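Local coordinates for protein ribulose bisphosphate carboxylase (Hyperthermus butylicus DSM 5456, PDB 6HUN) that probably catalyses the carboxylation of ribulose 1,5-bisphosphate to two molecules of 3-phosphoglycerate, as part of an archaeal AMP degradation pathway, at residues L180-P184 against E185-R189; R249-E252 against K253-L257; L278-A281 against R282-E286. All coordinates share one frame; numbering follows the deposited sequence.

Contact 1. Residues L180-P184 against E185-R189; sequences LGYTP and EEYGR
With chi1 at 61°, T183 sets OG1 between its own backbone N and carbonyl carbon, facing the first turn of helix 184-196, while E186 places CG anti to its carbonyl carbon (chi1 -64°) and runs its extended chain back toward T183. Two bonds of opposite sense result. T183 N gives its hydrogen to E186 OE1 at 3.0 Å, a nearly straight bond of 170°, although the donor approaches from well above the carboxylate plane. In return E186 N points at T183 OG1, but at 3.4 Å this second bond is weak. Together they form a capping box, with T183 as N-cap, at the start of the helix that follows the first strand of the TIM barrel. The ordinary helical ladder begins directly behind it: Y187 N meets T183 O at 2.8 Å, and G188 N meets P184 O at 3.0 Å. The other carboxylate oxygen, E186 OE2, is hydrogen-bonded to S79 OG of the second subunit, so one side chain serves both the helix start and the dimer interface. An alanine in place of E186 removes that carboxylate and would probably leave T183 N without its acceptor and the S79 hydroxyl of the second subunit without this partner. The two tyrosines pack beside the box and cross at about a right angle. Y182 CD2 lies at the edge of the Y187 ring, near its plane, 3.8 Å from Y187 CD2, and Y182 CD1 rests 3.7 Å from E186 CB. Their hydroxyls are fixed elsewhere, Y182 OH on the carbonyl of K177, a predicted proton acceptor, and Y187 OH on D204 OD1. The Y187 side chain lies about 6 Å from that of D205, a predicted magnesium ligand.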
loop_
_atom_site.group_PDB
_atom_site.type_symbol
_atom_site.label_atom_id
_atom_site.label_comp_id
_atom_site.label_asym_id
_atom_site.label_seq_id
_atom_site.Cartn_x
_atom_site.Cartn_y
_atom_site.Cartn_z
ATOM N N LEU A 180 15.517 12.471 -13.270
ATOM C CA LEU A 180 16.708 12.195 -12.472
ATOM C C LEU A 180 17.946 12.405 -13.325
ATOM O O LEU A 180 17.895 12.342 -14.555
ATOM C CB LEU A 180 16.718 10.767 -11.890
ATOM C CG LEU A 180 15.774 10.398 -10.738
ATOM C CD1 LEU A 180 16.066 8.972 -10.270
ATOM C CD2 LEU A 180 15.832 11.348 -9.560
ATOM N N GLY A 181 19.061 12.691 -12.649
ATOM C CA GLY A 181 20.344 12.826 -13.332
ATOM C C GLY A 181 21.128 14.097 -13.027
ATOM O O GLY A 181 22.270 14.245 -13.469
ATOM N N TYR A 182 20.522 15.020 -12.282
ATOM C CA TYR A 182 21.113 16.304 -11.931
ATOM C C TYR A 182 21.842 16.220 -10.588
ATOM O O TYR A 182 21.330 15.644 -9.620
ATOM C CB TYR A 182 20.014 17.382 -11.865
ATOM C CG TYR A 182 19.419 17.767 -13.210
ATOM C CD1 TYR A 182 20.209 18.389 -14.174
ATOM C CD2 TYR A 182 18.080 17.502 -13.520
ATOM C CE1 TYR A 182 19.692 18.744 -15.404
ATOM C CE2 TYR A 182 17.544 17.852 -14.767
ATOM C CZ TYR A 182 18.362 18.473 -15.702
ATOM O OH TYR A 182 17.892 18.849 -16.952
ATOM N N THR A 183 23.031 16.814 -10.521
ATOM C CA THR A 183 23.646 17.065 -9.223
ATOM C C THR A 183 22.889 18.193 -8.514
ATOM O O THR A 183 22.056 18.874 -9.121
ATOM C CB THR A 183 25.130 17.402 -9.385
ATOM O OG1 THR A 183 25.269 18.587 -10.176
ATOM C CG2 THR A 183 25.863 16.250 -10.051
ATOM N N PRO A 184 23.113 18.383 -7.207
ATOM C CA PRO A 184 22.449 19.511 -6.539
ATOM C C PRO A 184 22.684 20.831 -7.256
ATOM O O PRO A 184 21.710 21.547 -7.531
ATOM C CB PRO A 184 23.056 19.480 -5.139
ATOM C CG PRO A 184 23.335 18.013 -4.904
ATOM C CD PRO A 184 23.793 17.495 -6.236
ATOM N N GLU A 185 23.939 21.140 -7.614
ATOM C CA GLU A 185 24.227 22.385 -8.332
ATOM C C GLU A 185 23.392 22.469 -9.606
ATOM O O GLU A 185 22.701 23.471 -9.840
ATOM C CB GLU A 185 25.735 22.498 -8.627
ATOM C CG GLU A 185 26.315 21.297 -9.407
ATOM C CD GLU A 185 27.062 20.234 -8.551
ATOM O OE1 GLU A 185 28.230 19.918 -8.880
ATOM O OE2 GLU A 185 26.482 19.711 -7.561
ATOM N N GLU A 186 23.388 21.390 -10.404
ATOM C CA GLU A 186 22.674 21.399 -11.678
ATOM C C GLU A 186 21.171 21.526 -11.471
ATOM O O GLU A 186 20.512 22.341 -12.125
ATOM C CB GLU A 186 23.017 20.149 -12.498
ATOM C CG GLU A 186 24.496 20.058 -12.907
ATOM C CD GLU A 186 24.961 18.630 -13.245
ATOM O OE1 GLU A 186 24.131 17.680 -13.180
ATOM O OE2 GLU A 186 26.162 18.460 -13.580
ATOM N N TYR A 187 20.606 20.735 -10.550
ATOM C CA TYR A 187 19.179 20.857 -10.246
ATOM C C TYR A 187 18.780 22.280 -9.841
ATOM O O TYR A 187 17.678 22.740 -10.165
ATOM C CB TYR A 187 18.822 19.891 -9.132
ATOM C CG TYR A 187 17.378 19.473 -9.099
ATOM C CD1 TYR A 187 16.566 19.816 -8.022
ATOM C CD2 TYR A 187 16.829 18.711 -10.126
ATOM C CE1 TYR A 187 15.242 19.399 -7.960
ATOM C CE2 TYR A 187 15.499 18.282 -10.056
ATOM C CZ TYR A 187 14.718 18.655 -8.974
ATOM O OH TYR A 187 13.389 18.264 -8.870
ATOM N N GLY A 188 19.647 22.977 -9.099
ATOM C CA GLY A 188 19.306 24.317 -8.653
ATOM C C GLY A 188 19.221 25.327 -9.790
ATOM O O GLY A 188 18.353 26.205 -9.781
ATOM N N ARG A 189 20.111 25.225 -10.782
ATOM C CA ARG A 189 19.971 26.119 -11.937
ATOM C C ARG A 189 18.707 25.797 -12.736
ATOM O O ARG A 189 18.025 26.714 -13.201
ATOM C CB ARG A 189 21.219 26.070 -12.834
ATOM C CG ARG A 189 22.556 26.270 -12.101
ATOM C CD ARG A 189 23.761 26.429 -13.063
ATOM N NE ARG A 189 24.028 25.192 -13.796
ATOM C CZ ARG A 189 25.097 24.415 -13.631
ATOM N NH1 ARG A 189 26.020 24.736 -12.743
ATOM N NH2 ARG A 189 25.223 23.288 -14.327
#

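Contact 2. Residues R249-E252 against K253-L257; sequences REME and KRIKL
E250 answers two cations one turn further on, K253 and R254, in a salt-bridge network with i to i+3 and i to i+4 spacing on helix 248-260, the helical limb of a beta-alpha-beta unit in the TIM barrel. On another side of the helix M251 and I255 lie alongside each other, pointing the same way, with M251 CG 3.6 Å from I255 CD1. At the base of its side chain, E250 CB lies over one face of the R254 guanidinium, offset toward the rim and 3.7 Å from R254 NH2. E250 CG, set beside the backbone N by chi1, stays 3.7 Å from the same R254 NH2; the bend at chi2 (-56°) then brings the carboxylate to R254 and K253. OE1 receives R254 NH2 at 3.0 Å on its anti side, and the two flat groups are inclined by 57°, so this is a single slanting bond and not a paired, coplanar one. R254 NH2 also forms a salt bridge to E111 OE2 of the second subunit, which ties the network into the dimer interface. OE2, the remaining tip of E250, takes K253 NZ on its syn side at 3.2 Å, tilted 33° from the carboxylate plane.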
loop_
_atom_site.group_PDB
_atom_site.type_symbol
_atom_site.label_atom_id
_atom_site.label_comp_id
_atom_site.label_asym_id
_atom_site.label_seq_id
_atom_site.Cartn_x
_atom_site.Cartn_y
_atom_site.Cartn_z
ATOM N N ARG A 249 12.315 7.705 10.301
ATOM C CA ARG A 249 13.321 8.604 10.876
ATOM C C ARG A 249 13.950 9.528 9.820
ATOM O O ARG A 249 14.183 10.732 10.089
ATOM C CB ARG A 249 14.354 7.755 11.629
ATOM C CG ARG A 249 13.890 7.553 13.058
ATOM C CD ARG A 249 14.657 6.502 13.837
ATOM N NE ARG A 249 13.960 6.228 15.095
ATOM C CZ ARG A 249 14.284 5.278 15.976
ATOM N NH1 ARG A 249 15.306 4.448 15.751
ATOM N NH2 ARG A 249 13.555 5.152 17.081
ATOM N N GLU A 250 14.198 9.015 8.594
ATOM C CA GLU A 250 14.759 9.908 7.568
ATOM C C GLU A 250 13.732 10.943 7.118
ATOM O O GLU A 250 14.095 12.116 6.838
ATOM C CB GLU A 250 15.279 9.080 6.381
ATOM C CG GLU A 250 16.705 8.479 6.576
ATOM C CD GLU A 250 17.754 9.584 6.894
ATOM O OE1 GLU A 250 17.777 10.654 6.206
ATOM O OE2 GLU A 250 18.553 9.392 7.859
ATOM N N MET A 251 12.445 10.552 7.050
ATOM C CA MET A 251 11.410 11.520 6.647
ATOM C C MET A 251 11.289 12.640 7.674
ATOM O O MET A 251 11.155 13.838 7.320
ATOM C CB MET A 251 10.060 10.810 6.499
ATOM C CG MET A 251 8.898 11.792 6.135
ATOM S SD MET A 251 7.309 10.965 6.086
ATOM C CE MET A 251 6.964 10.786 7.818
ATOM N N GLU A 252 11.306 12.268 8.958
ATOM C CA GLU A 252 11.226 13.269 10.033
ATOM C C GLU A 252 12.331 14.301 9.905
ATOM O O GLU A 252 12.095 15.520 10.047
ATOM C CB GLU A 252 11.302 12.580 11.413
ATOM C CG GLU A 252 10.056 11.785 11.793
ATOM C CD GLU A 252 10.302 10.852 12.989
ATOM O OE1 GLU A 252 11.476 10.589 13.326
ATOM O OE2 GLU A 252 9.316 10.380 13.608
ATOM N N LYS A 253 13.560 13.853 9.630
ATOM C CA LYS A 253 14.650 14.827 9.488
ATOM C C LYS A 253 14.439 15.718 8.275
ATOM O O LYS A 253 14.790 16.914 8.289
ATOM C CB LYS A 253 15.987 14.102 9.361
ATOM C CG LYS A 253 16.364 13.331 10.626
ATOM C CD LYS A 253 17.154 12.007 10.327
ATOM C CE LYS A 253 18.647 12.221 10.545
ATOM N NZ LYS A 253 19.432 10.946 10.497
ATOM N N ARG A 254 13.936 15.134 7.182
ATOM C CA ARG A 254 13.787 15.899 5.949
ATOM C C ARG A 254 12.652 16.896 6.067
ATOM O O ARG A 254 12.754 18.008 5.518
ATOM C CB ARG A 254 13.591 14.955 4.743
ATOM C CG ARG A 254 14.844 14.107 4.474
ATOM C CD ARG A 254 14.680 12.911 3.489
ATOM N NE ARG A 254 15.822 12.010 3.699
ATOM C CZ ARG A 254 16.060 10.893 2.997
ATOM N NH1 ARG A 254 15.280 10.546 1.995
ATOM N NH2 ARG A 254 17.097 10.115 3.304
ATOM N N ILE A 255 11.589 16.549 6.797
ATOM C CA ILE A 255 10.506 17.500 6.992
ATOM C C ILE A 255 10.987 18.679 7.826
ATOM O O ILE A 255 10.633 19.848 7.558
ATOM C CB ILE A 255 9.288 16.824 7.643
ATOM C CG1 ILE A 255 8.632 15.848 6.640
ATOM C CG2 ILE A 255 8.294 17.896 8.097
ATOM C CD1 ILE A 255 7.478 14.966 7.224
ATOM N N LYS A 256 11.838 18.408 8.823
ATOM C CA LYS A 256 12.371 19.527 9.614
ATOM C C LYS A 256 13.334 20.372 8.788
ATOM O O LYS A 256 13.299 21.610 8.867
ATOM C CB LYS A 256 13.053 19.000 10.884
ATOM C CG LYS A 256 13.550 20.132 11.859
ATOM C CD LYS A 256 14.015 19.493 13.152
ATOM C CE LYS A 256 14.829 20.518 13.998
ATOM N NZ LYS A 256 14.019 21.734 14.212
ATOM N N LEU A 257 14.160 19.752 7.935
ATOM C CA LEU A 257 15.054 20.556 7.096
ATOM C C LEU A 257 14.261 21.452 6.146
ATOM O O LEU A 257 14.626 22.613 5.927
ATOM C CB LEU A 257 15.991 19.660 6.297
ATOM C CG LEU A 257 17.214 18.985 6.914
ATOM C CD1 LEU A 257 17.693 17.989 5.875
ATOM C CD2 LEU A 257 18.318 20.037 7.251
#

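Contact 3. Residues L278-A281 against R282-E286; sequences LQHA and RELAE
A281 O takes the amide of A285 at 2.7 Å, the shortest of the four i to i+4 backbone bonds that cross this part of helix 275-288. The helix connects strands 265-269 and 291-295 in a beta-alpha-beta unit of the TIM barrel. The acceptor carbonyl is also closely approached by the methyl of its partner, A285 CB, at 3.4 Å. Among the side chains, H280 and E283 form the polar link of the turn, and it is indirect. The first torsion of H280 (chi1 -168°) puts its ring beside the carbonyl carbon, where E283 OE2 comes to the ring edge near the ring plane, but remains 3.9 Å from H280 ND1. One water fills the step: it donates to E283 OE2 at 2.8 Å and lies 3.2 Å from H280 ND1. The other ring nitrogen, H280 NE2, is hydrogen-bonded to E252 OE2 on helix 248-260, so both ring nitrogens have partners and the ring's rotation is probably fixed. L284 crosses the imidazole obliquely, its CD1 coming to 4.1 Å from H280 NE2. R282 bends at chi2 (58°) and gives NE to the carbonyl of G152. Its NH1 meets E286 one turn later in a salt bridge of 2.8 Å, lying almost in the guanidinium plane and using the anti lone pair of E286 OE1.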
loop_
_atom_site.group_PDB
_atom_site.type_symbol
_atom_site.label_atom_id
_atom_site.label_comp_id
_atom_site.label_asym_id
_atom_site.label_seq_id
_atom_site.Cartn_x
_atom_site.Cartn_y
_atom_site.Cartn_z
ATOM N N LEU A 278 1.938 8.822 5.920
ATOM C CA LEU A 278 1.215 10.057 5.560
ATOM C C LEU A 278 0.617 10.693 6.801
ATOM O O LEU A 278 0.742 11.916 7.009
ATOM C CB LEU A 278 0.122 9.744 4.532
ATOM C CG LEU A 278 -0.855 10.886 4.246
ATOM C CD1 LEU A 278 -0.091 12.201 3.738
ATOM C CD2 LEU A 278 -1.937 10.414 3.195
ATOM N N GLN A 279 -0.033 9.875 7.674
ATOM C CA GLN A 279 -0.633 10.495 8.867
ATOM C C GLN A 279 0.435 11.084 9.785
ATOM O O GLN A 279 0.178 12.094 10.465
ATOM C CB GLN A 279 -1.498 9.483 9.666
ATOM C CG GLN A 279 -2.711 9.005 8.783
ATOM C CD GLN A 279 -3.778 8.352 9.624
ATOM O OE1 GLN A 279 -3.792 7.127 9.800
ATOM N NE2 GLN A 279 -4.650 9.192 10.226
ATOM N N HIS A 280 1.606 10.428 9.880
ATOM C CA HIS A 280 2.720 11.000 10.646
ATOM C C HIS A 280 3.223 12.303 10.017
ATOM O O HIS A 280 3.476 13.294 10.732
ATOM C CB HIS A 280 3.861 9.992 10.709
ATOM C CG HIS A 280 4.932 10.350 11.714
ATOM N ND1 HIS A 280 4.658 10.659 13.031
ATOM C CD2 HIS A 280 6.276 10.412 11.587
ATOM C CE1 HIS A 280 5.787 10.928 13.666
ATOM N NE2 HIS A 280 6.784 10.796 12.806
ATOM N N ALA A 281 3.360 12.330 8.687
ATOM C CA ALA A 281 3.741 13.596 8.023
ATOM C C ALA A 281 2.714 14.689 8.303
ATOM O O ALA A 281 3.082 15.871 8.491
ATOM C CB ALA A 281 3.885 13.322 6.517
ATOM N N ARG A 282 1.442 14.309 8.448
ATOM C CA ARG A 282 0.411 15.307 8.705
ATOM C C ARG A 282 0.566 15.890 10.102
ATOM O O ARG A 282 0.375 17.107 10.313
ATOM C CB ARG A 282 -0.985 14.683 8.478
ATOM C CG ARG A 282 -2.149 15.569 8.868
ATOM C CD ARG A 282 -2.143 16.947 8.110
ATOM N NE ARG A 282 -3.319 17.711 8.475
ATOM C CZ ARG A 282 -3.384 18.499 9.542
ATOM N NH1 ARG A 282 -2.302 18.687 10.308
ATOM N NH2 ARG A 282 -4.509 19.170 9.813
ATOM N N GLU A 283 0.973 15.063 11.070
ATOM C CA GLU A 283 1.260 15.625 12.384
ATOM C C GLU A 283 2.460 16.541 12.346
ATOM O O GLU A 283 2.484 17.556 13.060
ATOM C CB GLU A 283 1.513 14.473 13.373
ATOM C CG GLU A 283 0.254 13.831 13.877
ATOM C CD GLU A 283 0.494 12.757 14.952
ATOM O OE1 GLU A 283 -0.449 12.453 15.735
ATOM O OE2 GLU A 283 1.617 12.199 14.974
ATOM N N LEU A 284 3.529 16.164 11.626
ATOM C CA LEU A 284 4.654 17.111 11.572
ATOM C C LEU A 284 4.291 18.375 10.802
ATOM O O LEU A 284 4.784 19.459 11.133
ATOM C CB LEU A 284 5.890 16.474 10.953
ATOM C CG LEU A 284 6.376 15.298 11.824
ATOM C CD1 LEU A 284 7.374 14.427 11.075
ATOM C CD2 LEU A 284 6.927 15.780 13.171
ATOM N N ALA A 285 3.439 18.267 9.784
ATOM C CA ALA A 285 2.984 19.476 9.105
ATOM C C ALA A 285 2.238 20.403 10.061
ATOM O O ALA A 285 2.306 21.638 9.918
ATOM C CB ALA A 285 2.081 19.095 7.911
ATOM N N GLU A 286 1.410 19.832 10.952
ATOM C CA GLU A 286 0.784 20.649 11.986
ATOM C C GLU A 286 1.849 21.409 12.787
ATOM O O GLU A 286 1.816 22.658 12.917
ATOM C CB GLU A 286 -0.060 19.721 12.890
ATOM C CG GLU A 286 -0.934 20.418 13.935
ATOM C CD GLU A 286 -1.991 21.244 13.256
ATOM O OE1 GLU A 286 -2.513 20.782 12.212
ATOM O OE2 GLU A 286 -2.266 22.372 13.730
HETATM O O HOH W 1 1.779 9.598 14.035
#

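In the fold
The contacts come in series along the catalytic TIM barrel. Contact 1 starts the helix after the first strand, contact 2 lies on the helix after the third, and contact 3 on the helix after the fourth. Contacts 2 and 3 therefore sit on neighbouring helices, with centres about 11 Å apart, and their side chains interlock: M251 CE lies 3.8 Å from H280 CD2, and I255 CD1 lies 3.9 Å from L284 CD1. Contact 1 stands apart, its centre about 21 Å from that of contact 2 and about 28 Å from that of contact 3. All three nevertheless touch the second subunit, so these separate helices each contribute to the dimer interface.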